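Beta-methylmalyl-CoA dehydratase (PDB 4E3E) catalyses the reversible dehydration of (2R,3S)-beta-methylmalyl-CoA to mesaconyl-CoA, a step of the glyoxylate assimilation cycle that regenerates acetyl-CoA and produces pyruvate. Local coordinates at residues F10-R15 and R149-N154; I20-P25 and P78-N83; L114-D119 and P156-V161; T122-V127 and I143-V148. One frame throughout, in Å; residues are numbered along the deposited sequence.

Contact 1 of 4, residues F10-R15 and R149-N154; sequences FFEDFR and RKRDPN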
# COMPACT_ATOMS: atom_id res chain seq x y z
N PHE A 10 -11.17 -14.14 -27.74
CA PHE A 10 -10.59 -15.47 -27.87
C PHE A 10 -9.79 -15.49 -29.17
O PHE A 10 -9.88 -14.53 -29.95
CB PHE A 10 -11.68 -16.55 -27.85
CG PHE A 10 -12.26 -16.78 -26.49
CD1 PHE A 10 -13.26 -15.94 -25.98
CD2 PHE A 10 -11.82 -17.84 -25.71
CE1 PHE A 10 -13.79 -16.15 -24.72
CE2 PHE A 10 -12.35 -18.06 -24.44
CZ PHE A 10 -13.33 -17.21 -23.95
N PHE A 11 -9.02 -16.56 -29.42
CA PHE A 11 -8.10 -16.55 -30.56
C PHE A 11 -8.76 -16.21 -31.89
O PHE A 11 -8.25 -15.35 -32.63
CB PHE A 11 -7.29 -17.85 -30.67
CG PHE A 11 -6.36 -17.88 -31.86
CD1 PHE A 11 -5.22 -17.07 -31.90
CD2 PHE A 11 -6.63 -18.69 -32.96
CE1 PHE A 11 -4.36 -17.08 -32.99
CE2 PHE A 11 -5.79 -18.71 -34.06
CZ PHE A 11 -4.65 -17.90 -34.07
N GLU A 12 -9.89 -16.85 -32.18
CA GLU A 12 -10.60 -16.67 -33.46
C GLU A 12 -11.20 -15.27 -33.62
O GLU A 12 -11.59 -14.87 -34.72
CB GLU A 12 -11.67 -17.76 -33.66
CG GLU A 12 -12.82 -17.76 -32.67
CD GLU A 12 -12.61 -18.68 -31.48
OE1 GLU A 12 -11.57 -18.55 -30.78
OE2 GLU A 12 -13.49 -19.54 -31.23
N ASP A 13 -11.24 -14.52 -32.52
CA ASP A 13 -11.79 -13.18 -32.52
C ASP A 13 -10.83 -12.13 -33.08
O ASP A 13 -11.26 -11.05 -33.48
CB ASP A 13 -12.24 -12.77 -31.11
CG ASP A 13 -13.33 -13.68 -30.56
OD1 ASP A 13 -14.16 -14.18 -31.36
OD2 ASP A 13 -13.35 -13.89 -29.34
N PHE A 14 -9.54 -12.46 -33.12
CA PHE A 14 -8.53 -11.52 -33.57
C PHE A 14 -8.44 -11.42 -35.09
O PHE A 14 -8.61 -12.41 -35.80
CB PHE A 14 -7.16 -11.88 -32.99
CG PHE A 14 -7.05 -11.66 -31.50
CD1 PHE A 14 -7.00 -10.36 -30.97
CD2 PHE A 14 -6.98 -12.74 -30.63
CE1 PHE A 14 -6.90 -10.15 -29.60
CE2 PHE A 14 -6.88 -12.54 -29.26
CZ PHE A 14 -6.83 -11.25 -28.74
N ARG A 15 -8.20 -10.21 -35.58
CA ARG A 15 -8.00 -9.97 -37.00
C ARG A 15 -6.66 -9.31 -37.25
O ARG A 15 -6.33 -8.30 -36.61
CB ARG A 15 -9.13 -9.11 -37.58
CG ARG A 15 -10.48 -9.80 -37.64
CD ARG A 15 -10.46 -11.03 -38.53
NE ARG A 15 -11.75 -11.72 -38.55
CZ ARG A 15 -12.16 -12.59 -37.64
NH1 ARG A 15 -11.38 -12.91 -36.61
NH2 ARG A 15 -13.35 -13.16 -37.76
N ARG A 149 -6.65 -19.12 -25.82
CA ARG A 149 -7.68 -20.13 -26.04
C ARG A 149 -8.58 -19.78 -27.21
O ARG A 149 -8.93 -18.61 -27.44
CB ARG A 149 -8.58 -20.25 -24.81
CG ARG A 149 -7.94 -20.87 -23.59
CD ARG A 149 -8.97 -21.00 -22.48
NE ARG A 149 -8.34 -21.34 -21.21
CZ ARG A 149 -7.96 -20.45 -20.30
NH1 ARG A 149 -8.15 -19.14 -20.48
NH2 ARG A 149 -7.39 -20.86 -19.18
N LYS A 150 -8.97 -20.81 -27.96
CA LYS A 150 -10.07 -20.69 -28.88
C LYS A 150 -11.34 -20.97 -28.08
O LYS A 150 -11.36 -21.87 -27.24
CB LYS A 150 -9.94 -21.70 -30.01
CG LYS A 150 -8.95 -21.30 -31.09
CD LYS A 150 -8.82 -22.35 -32.18
CE LYS A 150 -10.04 -22.39 -33.09
NZ LYS A 150 -9.86 -23.33 -34.23
N ARG A 151 -12.38 -20.18 -28.31
CA ARG A 151 -13.68 -20.44 -27.71
C ARG A 151 -14.28 -21.69 -28.35
O ARG A 151 -14.73 -22.60 -27.66
CB ARG A 151 -14.59 -19.23 -27.85
CG ARG A 151 -15.99 -19.41 -27.27
CD ARG A 151 -16.87 -18.21 -27.59
NE ARG A 151 -16.71 -17.84 -29.00
CZ ARG A 151 -15.99 -16.81 -29.44
NH1 ARG A 151 -15.36 -16.01 -28.58
NH2 ARG A 151 -15.91 -16.58 -30.74
N ASP A 152 -14.27 -21.72 -29.68
CA ASP A 152 -14.78 -22.85 -30.43
C ASP A 152 -13.64 -23.58 -31.15
O ASP A 152 -13.11 -23.07 -32.14
CB ASP A 152 -15.84 -22.37 -31.44
CG ASP A 152 -16.31 -23.48 -32.38
OD1 ASP A 152 -16.31 -24.68 -32.00
OD2 ASP A 152 -16.70 -23.14 -33.53
N PRO A 153 -13.27 -24.79 -30.67
CA PRO A 153 -12.21 -25.57 -31.33
C PRO A 153 -12.39 -25.70 -32.85
O PRO A 153 -11.40 -25.78 -33.58
CB PRO A 153 -12.32 -26.94 -30.65
CG PRO A 153 -12.87 -26.65 -29.30
CD PRO A 153 -13.83 -25.50 -29.51
N ASN A 154 -13.64 -25.71 -33.31
CA ASN A 154 -13.95 -25.88 -34.74
C ASN A 154 -13.84 -24.64 -35.61
O ASN A 154 -13.84 -24.75 -36.84
CB ASN A 154 -15.32 -26.53 -34.93
CG ASN A 154 -15.38 -27.95 -34.41
OD1 ASN A 154 -16.18 -28.26 -33.53
ND2 ASN A 154 -14.51 -28.81 -34.94

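Contact 2 of 4, residues I20-P25 and P78-N83; sequences IVHATP and PDISLN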
# COMPACT_ATOMS: atom_id res chain seq x y z
N ILE A 20 -6.72 -2.12 -31.39
CA ILE A 20 -7.58 -2.08 -30.22
C ILE A 20 -7.18 -0.91 -29.33
O ILE A 20 -6.02 -0.80 -28.90
CB ILE A 20 -7.49 -3.39 -29.41
CG1 ILE A 20 -7.84 -4.60 -30.30
CG2 ILE A 20 -8.39 -3.31 -28.18
CD1 ILE A 20 -7.53 -5.94 -29.67
N VAL A 21 -8.15 -0.04 -29.05
CA VAL A 21 -7.95 1.08 -28.13
C VAL A 21 -8.42 0.64 -26.74
O VAL A 21 -9.59 0.39 -26.54
CB VAL A 21 -8.71 2.36 -28.58
CG1 VAL A 21 -8.53 3.49 -27.56
CG2 VAL A 21 -8.24 2.79 -29.96
N HIS A 22 -7.49 0.50 -25.82
CA HIS A 22 -7.78 0.01 -24.50
C HIS A 22 -8.44 0.99 -23.57
O HIS A 22 -8.22 2.17 -23.64
CB HIS A 22 -6.53 -0.59 -23.87
CG HIS A 22 -5.87 -1.64 -24.71
ND1 HIS A 22 -6.43 -2.80 -24.96
CD2 HIS A 22 -4.67 -1.65 -25.37
CE1 HIS A 22 -5.64 -3.52 -25.72
NE2 HIS A 22 -4.57 -2.82 -25.98
N ALA A 23 -9.20 0.47 -22.64
CA ALA A 23 -9.86 1.27 -21.65
C ALA A 23 -8.94 1.76 -20.54
O ALA A 23 -7.85 1.32 -20.40
CB ALA A 23 -11.01 0.50 -21.06
N THR A 24 -9.46 2.66 -19.73
CA THR A 24 -8.81 3.04 -18.50
C THR A 24 -7.47 3.69 -18.57
O THR A 24 -6.52 3.19 -18.07
CB THR A 24 -8.67 1.82 -17.58
OG1 THR A 24 -9.76 0.97 -17.79
CG2 THR A 24 -8.63 2.23 -16.17
N PRO A 25 -7.42 4.85 -19.17
CA PRO A 25 -6.23 5.66 -19.13
C PRO A 25 -5.90 6.01 -17.69
O PRO A 25 -6.76 6.13 -16.87
CB PRO A 25 -6.62 6.90 -19.90
CG PRO A 25 -8.06 6.94 -19.85
CD PRO A 25 -8.55 5.54 -19.76
N PRO A 78 -7.28 -6.88 -20.46
CA PRO A 78 -8.70 -7.20 -20.74
C PRO A 78 -8.96 -7.64 -22.19
O PRO A 78 -9.73 -8.57 -22.41
CB PRO A 78 -9.42 -5.87 -20.44
CG PRO A 78 -8.54 -5.18 -19.45
CD PRO A 78 -7.14 -5.49 -19.94
N ASP A 79 -8.28 -7.01 -23.15
CA ASP A 79 -8.53 -7.25 -24.58
C ASP A 79 -7.60 -8.26 -25.25
O ASP A 79 -7.96 -8.84 -26.28
CB ASP A 79 -8.44 -5.93 -25.35
CG ASP A 79 -9.38 -4.88 -24.79
OD1 ASP A 79 -10.57 -5.18 -24.64
OD2 ASP A 79 -8.92 -3.77 -24.48
N ILE A 80 -6.42 -8.46 -24.68
CA ILE A 80 -5.41 -9.31 -25.32
C ILE A 80 -5.23 -10.65 -24.61
O ILE A 80 -5.23 -11.69 -25.27
CB ILE A 80 -4.05 -8.58 -25.44
CG1 ILE A 80 -4.20 -7.25 -26.18
CG2 ILE A 80 -2.98 -9.48 -26.08
CD1 ILE A 80 -4.83 -7.35 -27.56
N SER A 81 -5.09 -10.63 -23.29
CA SER A 81 -4.65 -11.84 -22.58
C SER A 81 -5.62 -12.35 -21.52
O SER A 81 -5.29 -13.29 -20.80
CB SER A 81 -3.23 -11.67 -22.00
OG SER A 81 -3.13 -10.48 -21.21
N LEU A 82 -6.81 -11.75 -21.45
CA LEU A 82 -7.83 -12.26 -20.54
C LEU A 82 -8.04 -13.78 -20.71
O LEU A 82 -8.14 -14.51 -19.73
CB LEU A 82 -9.16 -11.50 -20.70
CG LEU A 82 -10.21 -11.79 -19.62
CD1 LEU A 82 -9.71 -11.42 -18.22
CD2 LEU A 82 -11.52 -11.07 -19.92
N ASN A 83 -8.05 -14.24 -21.97
CA ASN A 83 -8.24 -15.66 -22.28
C ASN A 83 -6.96 -16.39 -22.72
O ASN A 83 -7.03 -17.40 -23.43
CB ASN A 83 -9.35 -15.80 -23.32
CG ASN A 83 -10.62 -15.13 -22.88
OD1 ASN A 83 -11.21 -15.54 -21.88
ND2 ASN A 83 -11.04 -14.08 -23.60
O HOH W 1 -11.33 -2.32 -26.04
O HOH W 2 -9.72 -2.41 -22.34

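Contact 3 of 4, residues L114-D119 and P156-V161; sequences LRQNKD and PAPETV. With SO4 (sulfate ion), chain C.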
# COMPACT_ATOMS: atom_id res chain seq x y z
N LEU A 114 -0.67 -13.80 -36.31
CA LEU A 114 -1.56 -14.87 -35.85
C LEU A 114 -1.04 -16.22 -36.32
O LEU A 114 -0.60 -16.35 -37.47
CB LEU A 114 -2.98 -14.67 -36.39
CG LEU A 114 -3.85 -13.50 -35.93
CD1 LEU A 114 -5.14 -13.42 -36.75
CD2 LEU A 114 -4.14 -13.61 -34.44
N ARG A 115 -1.08 -17.21 -35.44
CA ARG A 115 -0.80 -18.60 -35.82
C ARG A 115 -1.55 -19.58 -34.92
O ARG A 115 -1.22 -19.73 -33.74
CB ARG A 115 0.71 -18.92 -35.82
CG ARG A 115 1.00 -20.34 -36.30
CD ARG A 115 2.46 -20.76 -36.15
NE ARG A 115 2.87 -20.94 -34.76
CZ ARG A 115 2.87 -22.10 -34.10
NH1 ARG A 115 2.47 -23.22 -34.69
NH2 ARG A 115 3.27 -22.14 -32.83
N GLN A 116 -2.55 -20.24 -35.50
CA GLN A 116 -3.28 -21.28 -34.78
C GLN A 116 -2.31 -22.40 -34.44
O GLN A 116 -1.50 -22.78 -35.28
CB GLN A 116 -4.45 -21.81 -35.61
CG GLN A 116 -5.18 -22.96 -34.93
CD GLN A 116 -6.52 -23.25 -35.55
OE1 GLN A 116 -7.44 -22.44 -35.47
NE2 GLN A 116 -6.64 -24.42 -36.17
N ASN A 117 -2.38 -22.91 -33.22
CA ASN A 117 -1.55 -24.04 -32.82
C ASN A 117 -1.95 -25.34 -33.50
O ASN A 117 -3.09 -25.48 -33.97
CB ASN A 117 -1.49 -24.17 -31.29
CG ASN A 117 -0.55 -23.17 -30.66
OD1 ASN A 117 0.63 -23.10 -31.01
ND2 ASN A 117 -1.08 -22.35 -29.73
N LYS A 118 -1.01 -26.27 -33.56
CA LYS A 118 -1.21 -27.53 -34.28
C LYS A 118 -2.35 -28.39 -33.73
O LYS A 118 -3.05 -29.05 -34.50
CB LYS A 118 0.09 -28.32 -34.37
CG LYS A 118 0.95 -27.87 -35.54
CD LYS A 118 2.43 -28.05 -35.25
CE LYS A 118 3.26 -27.13 -36.11
NZ LYS A 118 4.66 -27.15 -35.63
N ASP A 119 -2.56 -28.36 -32.41
CA ASP A 119 -3.68 -29.11 -31.81
C ASP A 119 -5.05 -28.47 -32.08
O ASP A 119 -6.09 -29.04 -31.74
CB ASP A 119 -3.45 -29.37 -30.31
CG ASP A 119 -3.48 -28.10 -29.46
OD1 ASP A 119 -3.76 -27.00 -29.99
OD2 ASP A 119 -3.23 -28.21 -28.25
N PRO A 156 -12.67 -21.78 -37.99
CA PRO A 156 -11.59 -21.84 -38.99
C PRO A 156 -10.32 -21.11 -38.52
O PRO A 156 -10.40 -20.09 -37.83
CB PRO A 156 -12.19 -21.14 -40.21
CG PRO A 156 -13.34 -20.34 -39.69
CD PRO A 156 -13.88 -21.14 -38.54
N ALA A 157 -9.16 -21.66 -38.87
CA ALA A 157 -7.88 -21.05 -38.57
C ALA A 157 -7.70 -19.79 -39.42
O ALA A 157 -8.13 -19.76 -40.58
CB ALA A 157 -6.76 -22.03 -38.86
N PRO A 158 -7.09 -18.73 -38.85
CA PRO A 158 -6.70 -17.60 -39.70
C PRO A 158 -5.49 -18.00 -40.53
O PRO A 158 -4.82 -18.99 -40.21
CB PRO A 158 -6.31 -16.52 -38.69
CG PRO A 158 -5.83 -17.28 -37.50
CD PRO A 158 -6.66 -18.54 -37.46
N GLU A 159 -5.21 -17.24 -41.59
CA GLU A 159 -3.97 -17.44 -42.32
C GLU A 159 -2.82 -17.12 -41.37
O GLU A 159 -2.87 -16.13 -40.64
CB GLU A 159 -3.91 -16.52 -43.53
CG GLU A 159 -2.78 -16.87 -44.48
CD GLU A 159 -2.59 -15.84 -45.56
OE1 GLU A 159 -3.61 -15.35 -46.10
OE2 GLU A 159 -1.42 -15.52 -45.88
N THR A 160 -1.80 -17.98 -41.35
CA THR A 160 -0.64 -17.76 -40.50
C THR A 160 0.17 -16.55 -40.98
O THR A 160 0.60 -16.51 -42.12
CB THR A 160 0.26 -19.00 -40.45
OG1 THR A 160 -0.45 -20.07 -39.83
CG2 THR A 160 1.55 -18.72 -39.66
N VAL A 161 0.34 -15.57 -40.10
CA VAL A 161 1.25 -14.46 -40.34
C VAL A 161 2.08 -14.26 -39.07
O VAL A 161 1.54 -13.95 -38.01
CB VAL A 161 0.53 -13.14 -40.70
CG1 VAL A 161 1.52 -11.98 -40.79
CG2 VAL A 161 -0.25 -13.29 -42.00
S SO4 C . 3.21 -25.90 -32.07
O1 SO4 C . 2.65 -27.08 -31.38
O2 SO4 C . 4.24 -26.30 -33.04
O3 SO4 C . 2.10 -25.22 -32.80
O4 SO4 C . 3.82 -24.98 -31.08

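Contact 4 of 4, residues T122-V127 and I143-V148; sequences TGVVYV and IRWVMV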
# COMPACT_ATOMS: atom_id res chain seq x y z
N THR A 122 -5.75 -23.87 -29.38
CA THR A 122 -5.24 -22.55 -29.04
C THR A 122 -4.57 -21.90 -30.25
O THR A 122 -4.44 -22.53 -31.31
CB THR A 122 -4.19 -22.63 -27.92
OG1 THR A 122 -3.16 -23.54 -28.32
CG2 THR A 122 -4.81 -23.10 -26.60
N GLY A 123 -4.15 -20.65 -30.10
CA GLY A 123 -3.41 -19.95 -31.13
C GLY A 123 -2.53 -18.85 -30.54
O GLY A 123 -2.77 -18.37 -29.43
N VAL A 124 -1.53 -18.45 -31.31
CA VAL A 124 -0.59 -17.42 -30.90
C VAL A 124 -0.96 -16.10 -31.58
O VAL A 124 -1.12 -16.05 -32.81
CB VAL A 124 0.85 -17.80 -31.31
CG1 VAL A 124 1.84 -16.69 -30.96
CG2 VAL A 124 1.24 -19.13 -30.67
N VAL A 125 -1.08 -15.04 -30.79
CA VAL A 125 -1.35 -13.71 -31.34
C VAL A 125 -0.19 -12.79 -30.97
O VAL A 125 0.27 -12.77 -29.83
CB VAL A 125 -2.74 -13.17 -30.90
CG1 VAL A 125 -2.98 -13.40 -29.43
CG2 VAL A 125 -2.95 -11.68 -31.25
N TYR A 126 0.31 -12.06 -31.97
CA TYR A 126 1.40 -11.11 -31.80
C TYR A 126 0.76 -9.75 -31.82
O TYR A 126 -0.02 -9.46 -32.73
CB TYR A 126 2.41 -11.19 -32.96
CG TYR A 126 3.13 -12.51 -33.04
CD1 TYR A 126 2.49 -13.64 -33.54
CD2 TYR A 126 4.45 -12.63 -32.60
CE1 TYR A 126 3.15 -14.86 -33.61
CE2 TYR A 126 5.12 -13.85 -32.68
CZ TYR A 126 4.46 -14.96 -33.17
OH TYR A 126 5.10 -16.17 -33.24
N VAL A 127 1.09 -8.94 -30.81
CA VAL A 127 0.59 -7.56 -30.73
C VAL A 127 1.72 -6.54 -30.61
O VAL A 127 2.75 -6.81 -29.98
CB VAL A 127 -0.42 -7.35 -29.58
CG1 VAL A 127 -1.67 -8.20 -29.80
CG2 VAL A 127 0.21 -7.63 -28.21
N ILE A 143 6.55 -5.41 -28.51
CA ILE A 143 5.81 -6.49 -29.10
C ILE A 143 5.75 -7.59 -28.07
O ILE A 143 6.72 -7.85 -27.37
CB ILE A 143 6.50 -7.00 -30.38
CG1 ILE A 143 6.42 -5.95 -31.49
CG2 ILE A 143 5.92 -8.34 -30.84
CD1 ILE A 143 7.47 -6.15 -32.57
N ARG A 144 4.59 -8.22 -27.93
CA ARG A 144 4.52 -9.42 -27.13
C ARG A 144 3.65 -10.41 -27.87
O ARG A 144 2.85 -10.03 -28.74
CB ARG A 144 4.01 -9.14 -25.69
CG ARG A 144 2.51 -8.99 -25.49
CD ARG A 144 2.20 -8.89 -24.01
NE ARG A 144 0.84 -8.48 -23.67
CZ ARG A 144 -0.04 -9.24 -23.02
NH1 ARG A 144 0.27 -10.49 -22.64
NH2 ARG A 144 -1.25 -8.75 -22.74
N TRP A 145 3.82 -11.69 -27.55
CA TRP A 145 2.96 -12.71 -28.12
C TRP A 145 2.48 -13.63 -27.05
O TRP A 145 3.20 -13.91 -26.09
CB TRP A 145 3.57 -13.41 -29.34
CG TRP A 145 4.93 -14.06 -29.14
CD1 TRP A 145 5.20 -15.42 -29.05
CD2 TRP A 145 6.24 -13.40 -29.04
NE1 TRP A 145 6.55 -15.64 -28.90
CE2 TRP A 145 7.23 -14.48 -28.89
CE3 TRP A 145 6.68 -12.07 -29.06
CZ2 TRP A 145 8.59 -14.22 -28.75
CZ3 TRP A 145 8.06 -11.82 -28.93
CH2 TRP A 145 8.98 -12.87 -28.77
N VAL A 146 1.23 -14.06 -27.20
CA VAL A 146 0.50 -14.81 -26.17
C VAL A 146 -0.20 -16.01 -26.79
O VAL A 146 -0.65 -15.95 -27.93
CB VAL A 146 -0.56 -13.93 -25.44
CG1 VAL A 146 0.11 -12.92 -24.53
CG2 VAL A 146 -1.42 -13.16 -26.43
N MSE A 147 -0.29 -17.08 -26.02
CA MSE A 147 -1.04 -18.25 -26.46
C MSE A 147 -2.43 -18.07 -25.91
O MSE A 147 -2.61 -18.00 -24.69
CB MSE A 147 -0.40 -19.49 -25.87
CG MSE A 147 -1.16 -20.68 -26.43
SE MSE A 147 -0.28 -22.28 -25.74
CE MSE A 147 1.16 -22.44 -27.08
N VAL A 148 -3.41 -17.97 -26.80
CA VAL A 148 -4.80 -17.68 -26.41
C VAL A 148 -5.73 -18.85 -26.74
O VAL A 148 -5.62 -19.46 -27.81
CB VAL A 148 -5.32 -16.39 -27.08
CG1 VAL A 148 -6.71 -16.02 -26.56
CG2 VAL A 148 -4.35 -15.25 -26.84

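Contact 1 of 4, residues F10-R15 and R149-N154
F10 lays one face of its ring over the CB of R151, a CH-pi contact with the carbon 3.9 Å from the F10 ring centroid, while the carbonyl O of R149 sits at the ring edge. From there the arginine chain bends at chi3 and brings its guanidinium back to D13, the two planes only 18° apart. The grip is end-on and bidentate: R151 NH1 meets D13 OD2 and R151 NH2 meets D13 OD1, each at 3.0 Å and each on a syn lone pair. D13 OD2 also takes the backbone N of F10 at 2.7 Å, from its anti side, 29° out of the carboxylate plane, which ties the carboxylate to the residue just before its 3-10 turn. Replacing D13 by an alanine would probably leave the R151 guanidinium freer to swing and the F10 N-H without its acceptor.

E12 bends sharply at chi2 (-94°) toward the other loop, where E12 OE1 accepts from R151 N at 3.1 Å and E12 OE2 from D152 N at 2.8 Å. E12 OE2 also hangs over a face of the R151 guanidinium, a long, purely electrostatic pairing. F11 N donates to R149 O at 2.9 Å, and the F11 ring packs on L114 and Q116 of strand 104-116. D13 thus mainly fixes the guanidinium, E12 mainly the backbone N-H groups of R151 and D152; with two carboxylates facing one guanidinium, the positive charge of R151 probably offsets the crowding of these neighbouring acids.

Contact 2 of 4, residues I20-P25 and P78-N83
H22 and D79 form the tight heart of this contact: H22 ND1 donates to D79 OD2 at 2.7 Å, with an N-H...O angle of 164°. The imidazole and carboxylate planes lie 16° apart, and the bond uses the anti lone pair of D79 OD2, the one directed away from the other oxygen. H22 CG stands beside its own backbone N (chi1 -54°), which brings the ring edge to D79. At the far end of the ring, H22 NE2 is bonded to S109 OG of strand 104-116, so both ring nitrogens are held. A phenylalanine in place of H22 would fill a similar volume but could make neither bond, and would probably leave D79 OD2 held by waters alone, within this contact, and S109 OG without its ring partner.

Next to the ring, I20 and I80 close the apolar side, their CD1 atoms 3.7 Å apart, and I20 CG2 lies 3.8 Å from D79 OD2. Here strand 19-27, an outermost strand of the hotdog sheet within this chain, meets the last, weakly bonded part of helix 65-80, the long helix that packs on the sheet in this fold; I80 carries the packing inward onto V146.

The other side is looser and wet. Water 2 takes the N-H of A23 at 2.9 Å and donates to D79 OD2 at 2.7 Å, bridging the A23 backbone and the carboxylate. Water 1 makes longer bonds, donating to V21 O at 3.3 Å and weakly to D79 OD2. Beyond this hydrated margin the second subunit packs its A188 on V21 and its G191 on A23.

Contact 3 of 4, residues L114-D119 and P156-V161
L114 and V161 hold the two segments together with a pair of backbone bonds: L114 N donates to V161 O at 2.8 Å, and V161 N returns to L114 O at 2.9 Å. This is a single antiparallel hydrogen-bonded bridge, through which the loop that follows strand 138-149 comes back and runs briefly along the end of strand 104-116 of the hotdog sheet; T160 CA adds a C-H...O contact to L114 O.

On the solvent side R115 and K118 clasp a sulfate ion, probably from the crystallisation liquor. R115 NH1 gives the firmer of the arginine's bonds, 2.8 Å to sulfate O3, with the anion at the guanidinium edge, while its NH2 bonds to O3 and O4 are weak. K118 NZ reaches sulfate O2, also at 2.8 Å, and the backbone N of K118 adds a weak bond to O3.

The packing lies further out. L114 CD1 rests 3.8 Å from P158 CB, the leucine chain and the proline ring crossing at about a right angle. R115 runs alongside T160, its CG 3.8 Å from T160 CG2. With CG anti to the backbone N (chi1 176°), Q116 extends over A157, its OE1 3.4 Å from A157 CA; that oxygen is bonded to K150 NZ. F11 packs against both L114 and P158.

Backbone pairing and apolar contacts join the segments, whereas the basic pair faces outward at the strand end, a local charge that would be expected to attract an anion such as the sulfate.

Contact 4 of 4, residues T122-V127 and I143-V148
Y126 and W145 lie with their planes 21° apart but slid past one another, so the rings barely overlap; the phenol centroid is 4.8 Å from that of the indole five-membered ring. One face of the tyrosine is covered by W145 CB, a CH-pi contact 3.8 Å from the Y126 ring centroid, and one face of the indole receives Y126 CE2. W145 CG sits between its backbone N and carbonyl carbon (chi1 56°), which stands the indole up beside Y126. V124 CG1 comes alongside, 4.0 Å from W145 CB, and selenomethionine M147 continues this face toward T122.

The other face is aliphatic and tight. V125 CG1 is pressed against V146 CG2 at 3.4 Å and against V148 CG2 at 3.5 Å, closer than usual for carbons, while V127 CG2 lies beside the alkyl chain of R144.

Between the faces runs a regular antiparallel ladder, the strands at 159°. Hydrogen-bonded pairs G123-V148, V125-V146 and V127-R144 alternate with non-hydrogen-bonded V124-M147 and Y126-W145; the straightest bonds include V127 N to R144 O at 2.9 Å.

This beta hairpin lies within the hotdog sheet, strand 104-116 on one flank and 84-95 on the other. I80 of helix 65-80 covers V127 and V146, and R144 reaches S81, T76 and N87, the last a probable substrate-binding residue by similarity to relatives.

How the contacts relate
Contact 4 is the hairpin that the other three contacts border, each of them touching it. Strand 104-116 brings contact 3 to it, their centres about 11 Å apart, through R115 O to V124 N at 2.8 Å and N117 ND2 to T122 OG1 at 2.8 Å. Contact 1 lies at the same end of the sheet, its centre about 10 Å from that of contact 3: the F11 ring wedges between contacts 3 and 4, its CE1 3.4 Å from V124 O. Contact 2 is joined to contact 1 by R149 N to N83 O (3.0 Å), but its nearest atoms are about 9 Å from contact 3. S81 OG to R144 NH2, 3.0 Å, ties contact 2 to contact 4 beside the probable substrate site.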